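Local coordinates for protein orotidine 5'-phosphate decarboxylase (Methanocaldococcus jannaschii, PDB 4LUI) that catalyses the decarboxylation of orotidine 5'-monophosphate to uridine 5'-monophosphate, the last step of de novo UMP synthesis, and works as a homodimer with a TIM-barrel fold, at residues V52-P55 against L56-T60; V82-I85 against P86-E90; V109-D112 against S113-V117. All blocks are in the same frame, centred on the assembly; numbering follows the deposited sequence.

Contact 1: residues V52-P55 against L56-T60; sequences VGYP and LVLST
The carbonyl oxygen of Y54 is gripped by the backbone of L58. L58 N donates to Y54 O at 2.7 Å, with an N-H...O angle of 159°. The side chain of L58 folds back over the same oxygen: L58 CB lies 3.1 Å from Y54 O, and CG is also close to it. The CD1 branch of L58 then reaches CB of Y54 at 4.1 Å. One turn of helix is thus closed by a backbone bond with a leucine side chain laid against it.

G53 supplies the neighbouring bond. V57 N donates to G53 O at 3.2 Å, nearly straight, and V57 N lies in the carbonyl plane of G53. CG2 of V57 sits 3.3 Å from this same G53 O. That methyl also faces V52, where V57 CG2 and V52 CG2 are 4.2 Å apart and the two side chains meet at about a right angle. The other branch of V52 is used for L56. CG1 of V52 meets CD2 of L56 at 4.0 Å. L56 reaches back to the strand residue with its CG anti to the backbone N (chi1 175°).

Around this turn, the ring of Y54 stacks on F80 of the same chain and on Y54 of the second subunit. L58 and V57 also pack against the second subunit. V52 and V57 rest on helix 63-72. G53 is the N-cap of helix 54-60. The contact is the passage from barrel strand 49-53 into that helix, at the dimer interface of a TIM barrel.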
ATOM      1  N   VAL B  52     -11.568  -5.469   2.408  1.00 13.79           N
ATOM      2  CA  VAL B  52     -11.282  -5.452   0.983  1.00 13.32           C
ATOM      3  C   VAL B  52      -9.890  -4.889   0.753  1.00  9.88           C
ATOM      4  O   VAL B  52      -9.432  -4.007   1.494  1.00 15.06           O
ATOM      5  CB  VAL B  52     -12.316  -4.641   0.182  1.00 15.28           C
ATOM      6  CG1 VAL B  52     -13.701  -5.307   0.252  1.00 13.83           C
ATOM      7  CG2 VAL B  52     -12.368  -3.206   0.662  1.00 17.50           C
ATOM      8  N   GLY B  53      -9.213  -5.402  -0.264  1.00 12.95           N
ATOM      9  CA  GLY B  53      -7.865  -4.943  -0.551  1.00 11.41           C
ATOM     10  C   GLY B  53      -7.735  -4.329  -1.926  1.00 11.29           C
ATOM     11  O   GLY B  53      -8.698  -4.249  -2.683  1.00 14.23           O
ATOM     12  N   TYR B  54      -6.517  -3.909  -2.260  1.00 11.27           N
ATOM     13  CA  TYR B  54      -6.253  -3.314  -3.564  1.00 14.09           C
ATOM     14  C   TYR B  54      -6.542  -4.159  -4.810  1.00 14.35           C
ATOM     15  O   TYR B  54      -6.983  -3.611  -5.818  1.00 16.52           O
ATOM     16  CB  TYR B  54      -4.823  -2.770  -3.618  1.00 10.53           C
ATOM     17  CG  TYR B  54      -4.677  -1.405  -2.958  1.00 11.42           C
ATOM     18  CD1 TYR B  54      -5.530  -0.363  -3.299  1.00 18.13           C
ATOM     19  CD2 TYR B  54      -3.675  -1.158  -2.030  1.00 12.98           C
ATOM     20  CE1 TYR B  54      -5.401   0.886  -2.733  1.00 17.18           C
ATOM     21  CE2 TYR B  54      -3.529   0.109  -1.455  1.00 15.11           C
ATOM     22  CZ  TYR B  54      -4.408   1.116  -1.817  1.00 14.26           C
ATOM     23  OH  TYR B  54      -4.317   2.382  -1.266  1.00 18.83           O
ATOM     24  N   PRO B  55      -6.256  -5.475  -4.772  1.00 13.68           N
ATOM     25  CA  PRO B  55      -6.532  -6.209  -6.016  1.00 15.16           C
ATOM     26  C   PRO B  55      -7.993  -6.105  -6.462  1.00 16.54           C
ATOM     27  O   PRO B  55      -8.259  -5.927  -7.660  1.00 18.97           O
ATOM     28  CB  PRO B  55      -6.135  -7.645  -5.668  1.00 16.77           C
ATOM     29  CG  PRO B  55      -5.047  -7.457  -4.599  1.00 15.31           C
ATOM     30  CD  PRO B  55      -5.552  -6.310  -3.775  1.00 12.81           C
ATOM     31  N   LEU B  56      -8.915  -6.167  -5.510  1.00 16.57           N
ATOM     32  CA  LEU B  56     -10.325  -5.999  -5.847  1.00 17.06           C
ATOM     33  C   LEU B  56     -10.627  -4.555  -6.229  1.00 18.25           C
ATOM     34  O   LEU B  56     -11.240  -4.286  -7.263  1.00 20.79           O
ATOM     35  CB  LEU B  56     -11.208  -6.421  -4.682  1.00 16.01           C
ATOM     36  CG  LEU B  56     -12.716  -6.180  -4.856  1.00 16.20           C
ATOM     37  CD1 LEU B  56     -13.266  -6.943  -6.052  1.00 18.34           C
ATOM     38  CD2 LEU B  56     -13.452  -6.562  -3.588  1.00 16.97           C
ATOM     39  N   VAL B  57     -10.181  -3.624  -5.395  1.00 16.04           N
ATOM     40  CA  VAL B  57     -10.550  -2.220  -5.565  1.00 13.18           C
ATOM     41  C   VAL B  57      -9.902  -1.550  -6.789  1.00 17.47           C
ATOM     42  O   VAL B  57     -10.515  -0.700  -7.432  1.00 18.56           O
ATOM     43  CB  VAL B  57     -10.281  -1.426  -4.270  1.00 11.98           C
ATOM     44  CG1 VAL B  57     -10.603   0.050  -4.462  1.00 18.63           C
ATOM     45  CG2 VAL B  57     -11.129  -1.997  -3.135  1.00 12.38           C
ATOM     46  N   LEU B  58      -8.679  -1.955  -7.128  1.00 16.85           N
ATOM     47  CA  LEU B  58      -7.954  -1.339  -8.249  1.00 21.45           C
ATOM     48  C   LEU B  58      -8.603  -1.437  -9.619  1.00 27.05           C
ATOM     49  O   LEU B  58      -8.405  -0.564 -10.471  1.00 30.61           O
ATOM     50  CB  LEU B  58      -6.545  -1.908  -8.343  1.00 19.45           C
ATOM     51  CG  LEU B  58      -5.553  -1.109  -7.521  1.00 21.78           C
ATOM     52  CD1 LEU B  58      -4.202  -1.799  -7.524  1.00 20.23           C
ATOM     53  CD2 LEU B  58      -5.459   0.309  -8.070  1.00 24.19           C
ATOM     54  N   SER B  59      -9.359  -2.506  -9.834  0.52 22.36           N
ATOM     55  CA  SER B  59     -10.002  -2.747 -11.120  0.52 27.42           C
ATOM     56  C   SER B  59     -11.005  -1.656 -11.503  0.52 30.07           C
ATOM     57  O   SER B  59     -10.974  -1.139 -12.620  0.52 30.97           O
ATOM     58  CB  SER B  59     -10.694  -4.111 -11.115  0.52 26.02           C
ATOM     59  OG  SER B  59     -11.533  -4.256 -12.249  0.52 26.22           O
ATOM     60  N   THR B  60     -11.889  -1.305 -10.574  1.00 27.72           N
ATOM     61  CA  THR B  60     -12.945  -0.331 -10.863  1.00 28.76           C
ATOM     62  C   THR B  60     -12.956   0.894  -9.952  1.00 28.48           C
ATOM     63  O   THR B  60     -13.750   1.810 -10.157  1.00 30.45           O
ATOM     64  CB  THR B  60     -14.345  -0.975 -10.808  1.00 28.19           C
ATOM     65  OG1 THR B  60     -14.562  -1.528  -9.507  1.00 23.71           O
ATOM     66  CG2 THR B  60     -14.472  -2.072 -11.855  1.00 37.48           C
TER

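Contact 2: residues V82-I85 against P86-E90; sequences VADI and PATNE
N89 turns back from the first helical turn onto the chain that leads into it. Its CG stands anti to the carbonyl carbon, beside the backbone N (chi1 -87°), which turns the amide back to D84 N. N89 CB lies 3.5 Å from the carbonyl oxygen of I85 and near CG1 of V82. N89 CG rests 3.3 Å from V82 CG1. N89 OD1 accepts from D84 N at 2.9 Å. This bond is bent (135° at the hydrogen), with the donor tilted a little from the amide plane. V82 CG1 presses on N89 OD1 at 3.1 Å. ND2 donates to a water that in turn donates to V82 O, and it also binds S113 O on helix 111-124. Both oxygen and nitrogen of the amide are thus hydrogen-bonded. The backbone N of N89 donates to I85 O, 2.9 Å away and almost straight.

The side chains of D84 and T88 cross at a slant, with D84 OD2 3.6 Å from T88 CG2. D84 OD1 accepts from I85 N at 2.7 Å through its anti lone pair. A second water joins D84 OD1 to T88 OG1. These two bonds would help fix the carboxylate's rotation. D84 OD2 forms a salt bridge with K81 of the second subunit, so one subunit probably contributes to the predicted site of the other.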
ATOM      1  N   VAL B  82      -1.405   1.397   4.055  1.00  9.99           N
ATOM      2  CA  VAL B  82      -0.995   2.752   3.685  1.00  9.49           C
ATOM      3  C   VAL B  82       0.413   3.019   4.214  1.00 11.05           C
ATOM      4  O   VAL B  82       0.703   2.760   5.385  1.00 12.22           O
ATOM      5  CB  VAL B  82      -1.963   3.811   4.248  1.00 11.91           C
ATOM      6  CG1 VAL B  82      -1.610   5.172   3.703  1.00 16.77           C
ATOM      7  CG2 VAL B  82      -3.414   3.458   3.882  1.00 15.61           C
ATOM      8  N   ALA B  83       1.285   3.504   3.341  1.00 12.88           N
ATOM      9  CA  ALA B  83       2.700   3.531   3.656  1.00 14.13           C
ATOM     10  C   ALA B  83       3.413   4.642   2.905  1.00 10.70           C
ATOM     11  O   ALA B  83       4.444   4.409   2.280  1.00 13.64           O
ATOM     12  CB  ALA B  83       3.330   2.166   3.333  1.00 13.18           C
ATOM     13  N   ASP B  84       2.866   5.855   2.977  1.00 11.05           N
ATOM     14  CA  ASP B  84       3.464   7.009   2.311  1.00 13.36           C
ATOM     15  C   ASP B  84       3.733   8.168   3.281  1.00 13.19           C
ATOM     16  O   ASP B  84       3.588   8.023   4.492  1.00 14.29           O
ATOM     17  CB  ASP B  84       2.580   7.459   1.132  1.00 15.04           C
ATOM     18  CG  ASP B  84       3.386   7.883  -0.080  1.00 19.51           C
ATOM     19  OD1 ASP B  84       4.264   8.765   0.071  1.00 18.21           O
ATOM     20  OD2 ASP B  84       3.146   7.321  -1.178  1.00 15.84           O
ATOM     21  N   ILE B  85       4.151   9.304   2.732  1.00 14.53           N
ATOM     22  CA  ILE B  85       4.389  10.506   3.525  1.00 14.20           C
ATOM     23  C   ILE B  85       3.053  11.062   4.009  1.00 14.87           C
ATOM     24  O   ILE B  85       2.011  10.729   3.457  1.00 13.41           O
ATOM     25  CB  ILE B  85       5.130  11.577   2.706  1.00 16.16           C
ATOM     26  CG1 ILE B  85       4.264  12.093   1.545  1.00 17.61           C
ATOM     27  CG2 ILE B  85       6.467  11.031   2.222  1.00 18.34           C
ATOM     28  CD1 ILE B  85       4.956  13.156   0.719  1.00 22.98           C
ATOM     29  N   PRO B  86       3.078  11.916   5.042  1.00 15.38           N
ATOM     30  CA  PRO B  86       1.802  12.418   5.565  1.00 16.58           C
ATOM     31  C   PRO B  86       0.830  12.986   4.523  1.00 16.73           C
ATOM     32  O   PRO B  86      -0.338  12.601   4.555  1.00 16.56           O
ATOM     33  CB  PRO B  86       2.240  13.493   6.562  1.00 17.71           C
ATOM     34  CG  PRO B  86       3.512  12.921   7.119  1.00 15.59           C
ATOM     35  CD  PRO B  86       4.203  12.241   5.945  1.00 14.71           C
ATOM     36  N   ALA B  87       1.298  13.844   3.616  1.00 15.71           N
ATOM     37  CA  ALA B  87       0.410  14.480   2.640  1.00 17.01           C
ATOM     38  C   ALA B  87      -0.301  13.452   1.759  1.00 19.18           C
ATOM     39  O   ALA B  87      -1.495  13.566   1.485  1.00 17.41           O
ATOM     40  CB  ALA B  87       1.178  15.468   1.781  1.00 17.74           C
ATOM     41  N   THR B  88       0.434  12.450   1.305  1.00 16.20           N
ATOM     42  CA  THR B  88      -0.163  11.433   0.457  1.00 15.83           C
ATOM     43  C   THR B  88      -1.079  10.502   1.256  1.00 15.64           C
ATOM     44  O   THR B  88      -2.158  10.125   0.788  1.00 13.89           O
ATOM     45  CB  THR B  88       0.916  10.661  -0.294  1.00 15.32           C
ATOM     46  OG1 THR B  88       1.605  11.579  -1.151  1.00 15.96           O
ATOM     47  CG2 THR B  88       0.303   9.553  -1.157  1.00 13.36           C
ATOM     48  N   ASN B  89      -0.647  10.129   2.459  1.00 15.88           N
ATOM     49  CA  ASN B  89      -1.483   9.322   3.343  1.00 13.22           C
ATOM     50  C   ASN B  89      -2.829   9.986   3.584  1.00 14.33           C
ATOM     51  O   ASN B  89      -3.870   9.311   3.588  1.00 14.54           O
ATOM     52  CB  ASN B  89      -0.791   9.063   4.692  1.00 13.34           C
ATOM     53  CG  ASN B  89       0.111   7.857   4.669  1.00 14.57           C
ATOM     54  OD1 ASN B  89       0.563   7.421   3.609  1.00 15.53           O
ATOM     55  ND2 ASN B  89       0.381   7.299   5.843  1.00 15.99           N
ATOM     56  N   GLU B  90      -2.810  11.305   3.787  1.00 13.86           N
ATOM     57  CA  GLU B  90      -4.042  12.054   4.024  1.00 16.35           C
ATOM     58  C   GLU B  90      -4.997  11.943   2.822  1.00 16.96           C
ATOM     59  O   GLU B  90      -6.195  11.701   2.985  1.00 14.27           O
ATOM     60  CB  GLU B  90      -3.740  13.518   4.346  1.00 17.52           C
ATOM     61  CG  GLU B  90      -4.978  14.386   4.361  1.00 21.78           C
ATOM     62  CD  GLU B  90      -4.659  15.842   4.597  1.00 36.82           C
ATOM     63  OE1 GLU B  90      -3.458  16.190   4.599  1.00 40.26           O
ATOM     64  OE2 GLU B  90      -5.610  16.634   4.775  1.00 41.52           O
TER
HETATM   65  O   HOH W   1       1.305   4.824   7.189  1.00 24.89           O
HETATM   66  O   HOH W   2       3.726  10.580  -2.285  1.00 28.48           O

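Contact 3: residues V109-D112 against S113-V117; sequences VGED and SVKAV
V109, just before the helix, meets S113 in its first turn, with V109 CG2 only 3.5 Å from S113 CB. CG2 reaches the serine because it lies between the backbone N and carbonyl carbon of V109 (chi1 -61° for CG1). Next to this pair, the carboxylate of D112 folds over the backbone N-H of the next residue, its CG between the backbone N and carbonyl carbon (chi1 57°). D112 OD1 accepts a weak bond from S113 N at 2.8 Å, strongly bent at 119°.

The backbone completes the turn. K115 N donates to E111 O at 2.9 Å, nearly straight, and A116 N donates to D112 O at 3.0 Å. V114 N reaches G110 O by a weak bond of 3.4 Å. E111 and K115 run side by side, pointing the same way, but their charged ends stay 5.4 Å apart from E111 OE1 to K115 NZ. E111 OE2 instead forms a salt bridge with K156.

Further out, S113 OG bonds D84 O, and H136 of the second subunit packs on D112 and S113 and bonds V109 O. G110 is the N-cap; a side chain here would be jammed against the carbonyl oxygen of V109. This is the N-terminal end of helix 111-124 with the residues leading into it, in the beta-alpha-beta unit from strand 102-106 to strand 127-131 of the TIM barrel.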
ATOM      1  N   VAL B 109       6.356   3.421   8.608  1.00 13.72           N
ATOM      2  CA  VAL B 109       6.690   4.695   7.982  1.00 17.89           C
ATOM      3  C   VAL B 109       6.677   5.864   8.975  1.00 17.54           C
ATOM      4  O   VAL B 109       7.021   6.990   8.624  1.00 19.10           O
ATOM      5  CB  VAL B 109       5.835   4.979   6.707  1.00 18.88           C
ATOM      6  CG1 VAL B 109       6.073   3.898   5.663  1.00 16.61           C
ATOM      7  CG2 VAL B 109       4.362   5.021   7.041  1.00 20.59           C
ATOM      8  N   GLY B 110       6.307   5.592  10.225  1.00 16.18           N
ATOM      9  CA  GLY B 110       6.496   6.579  11.277  1.00 15.59           C
ATOM     10  C   GLY B 110       5.213   7.182  11.803  1.00 16.72           C
ATOM     11  O   GLY B 110       4.144   7.034  11.213  1.00 17.47           O
ATOM     12  N   GLU B 111       5.334   7.894  12.914  1.00 18.68           N
ATOM     13  CA  GLU B 111       4.177   8.462  13.595  1.00 20.05           C
ATOM     14  C   GLU B 111       3.387   9.460  12.772  1.00 17.82           C
ATOM     15  O   GLU B 111       2.164   9.448  12.798  1.00 19.39           O
ATOM     16  CB  GLU B 111       4.624   9.186  14.864  1.00 23.22           C
ATOM     17  CG  GLU B 111       4.756   8.308  16.068  1.00 24.03           C
ATOM     18  CD  GLU B 111       4.975   9.116  17.329  1.00 23.51           C
ATOM     19  OE1 GLU B 111       4.516  10.273  17.386  1.00 28.73           O
ATOM     20  OE2 GLU B 111       5.602   8.587  18.258  1.00 32.90           O
ATOM     21  N   ASP B 112       4.086  10.368  12.101  1.00 18.35           N
ATOM     22  CA  ASP B 112       3.400  11.441  11.391  1.00 20.70           C
ATOM     23  C   ASP B 112       2.524  10.890  10.274  1.00 20.78           C
ATOM     24  O   ASP B 112       1.422  11.382  10.042  1.00 18.14           O
ATOM     25  CB  ASP B 112       4.365  12.538  10.892  1.00 18.34           C
ATOM     26  CG  ASP B 112       5.473  12.013   9.995  1.00 19.27           C
ATOM     27  OD1 ASP B 112       5.611  10.780   9.830  1.00 18.88           O
ATOM     28  OD2 ASP B 112       6.221  12.859   9.462  1.00 19.88           O
ATOM     29  N   SER B 113       3.005   9.852   9.598  1.00 16.02           N
ATOM     30  CA  SER B 113       2.226   9.245   8.522  1.00 14.50           C
ATOM     31  C   SER B 113       0.954   8.599   9.060  1.00 16.30           C
ATOM     32  O   SER B 113      -0.106   8.682   8.443  1.00 16.11           O
ATOM     33  CB  SER B 113       3.068   8.228   7.769  1.00 13.95           C
ATOM     34  OG  SER B 113       4.098   8.890   7.072  1.00 15.36           O
ATOM     35  N   VAL B 114       1.059   7.958  10.218  1.00 15.69           N
ATOM     36  CA  VAL B 114      -0.112   7.350  10.836  1.00 18.23           C
ATOM     37  C   VAL B 114      -1.107   8.426  11.302  1.00 16.14           C
ATOM     38  O   VAL B 114      -2.312   8.336  11.029  1.00 16.17           O
ATOM     39  CB  VAL B 114       0.285   6.434  12.005  1.00 19.68           C
ATOM     40  CG1 VAL B 114      -0.955   5.932  12.723  1.00 17.44           C
ATOM     41  CG2 VAL B 114       1.141   5.269  11.502  1.00 17.89           C
ATOM     42  N   LYS B 115      -0.587   9.446  11.974  1.00 14.46           N
ATOM     43  CA  LYS B 115      -1.395  10.579  12.441  1.00 16.18           C
ATOM     44  C   LYS B 115      -2.179  11.248  11.308  1.00 18.63           C
ATOM     45  O   LYS B 115      -3.328  11.648  11.488  1.00 19.61           O
ATOM     46  CB  LYS B 115      -0.490  11.606  13.131  1.00 18.41           C
ATOM     47  CG  LYS B 115      -0.091  11.241  14.555  1.00 33.64           C
ATOM     48  CD  LYS B 115       0.785  12.340  15.165  1.00 43.74           C
ATOM     49  CE  LYS B 115       0.900  12.229  16.682  1.00 48.94           C
ATOM     50  NZ  LYS B 115      -0.416  12.441  17.356  1.00 49.28           N
ATOM     51  N   ALA B 116      -1.557  11.363  10.138  1.00 17.07           N
ATOM     52  CA  ALA B 116      -2.225  11.960   8.981  1.00 17.14           C
ATOM     53  C   ALA B 116      -3.506  11.211   8.630  1.00 17.75           C
ATOM     54  O   ALA B 116      -4.533  11.824   8.330  1.00 18.42           O
ATOM     55  CB  ALA B 116      -1.280  12.009   7.783  1.00 18.00           C
ATOM     56  N   VAL B 117      -3.444   9.886   8.671  1.00 15.91           N
ATOM     57  CA  VAL B 117      -4.633   9.071   8.434  1.00 14.60           C
ATOM     58  C   VAL B 117      -5.639   9.227   9.582  1.00 17.71           C
ATOM     59  O   VAL B 117      -6.834   9.408   9.342  1.00 15.36           O
ATOM     60  CB  VAL B 117      -4.268   7.606   8.261  1.00 13.74           C
ATOM     61  CG1 VAL B 117      -5.511   6.779   8.013  1.00 13.82           C
ATOM     62  CG2 VAL B 117      -3.309   7.464   7.087  1.00 14.38           C
TER

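The three contacts follow one another along the chain, and each marks the start of a helix that comes after a strand of the barrel. Contact 1 follows strand 49-53, contact 2 strand 75-82 and contact 3 strand 102-106, three neighbouring strands of the parallel sheet. Contacts 2 and 3 have centres about 7 Å apart. They are hydrogen-bonded through S113 and also pack, P86 against helix 111-124. Contact 1 stands apart, its centre about 19 Å from that of contact 2 and 23 Å from that of contact 3. All three touch the second subunit, so helix starts that follow three adjacent strands of the barrel help form the dimer interface, with contact 2 holding predicted substrate-binding residues.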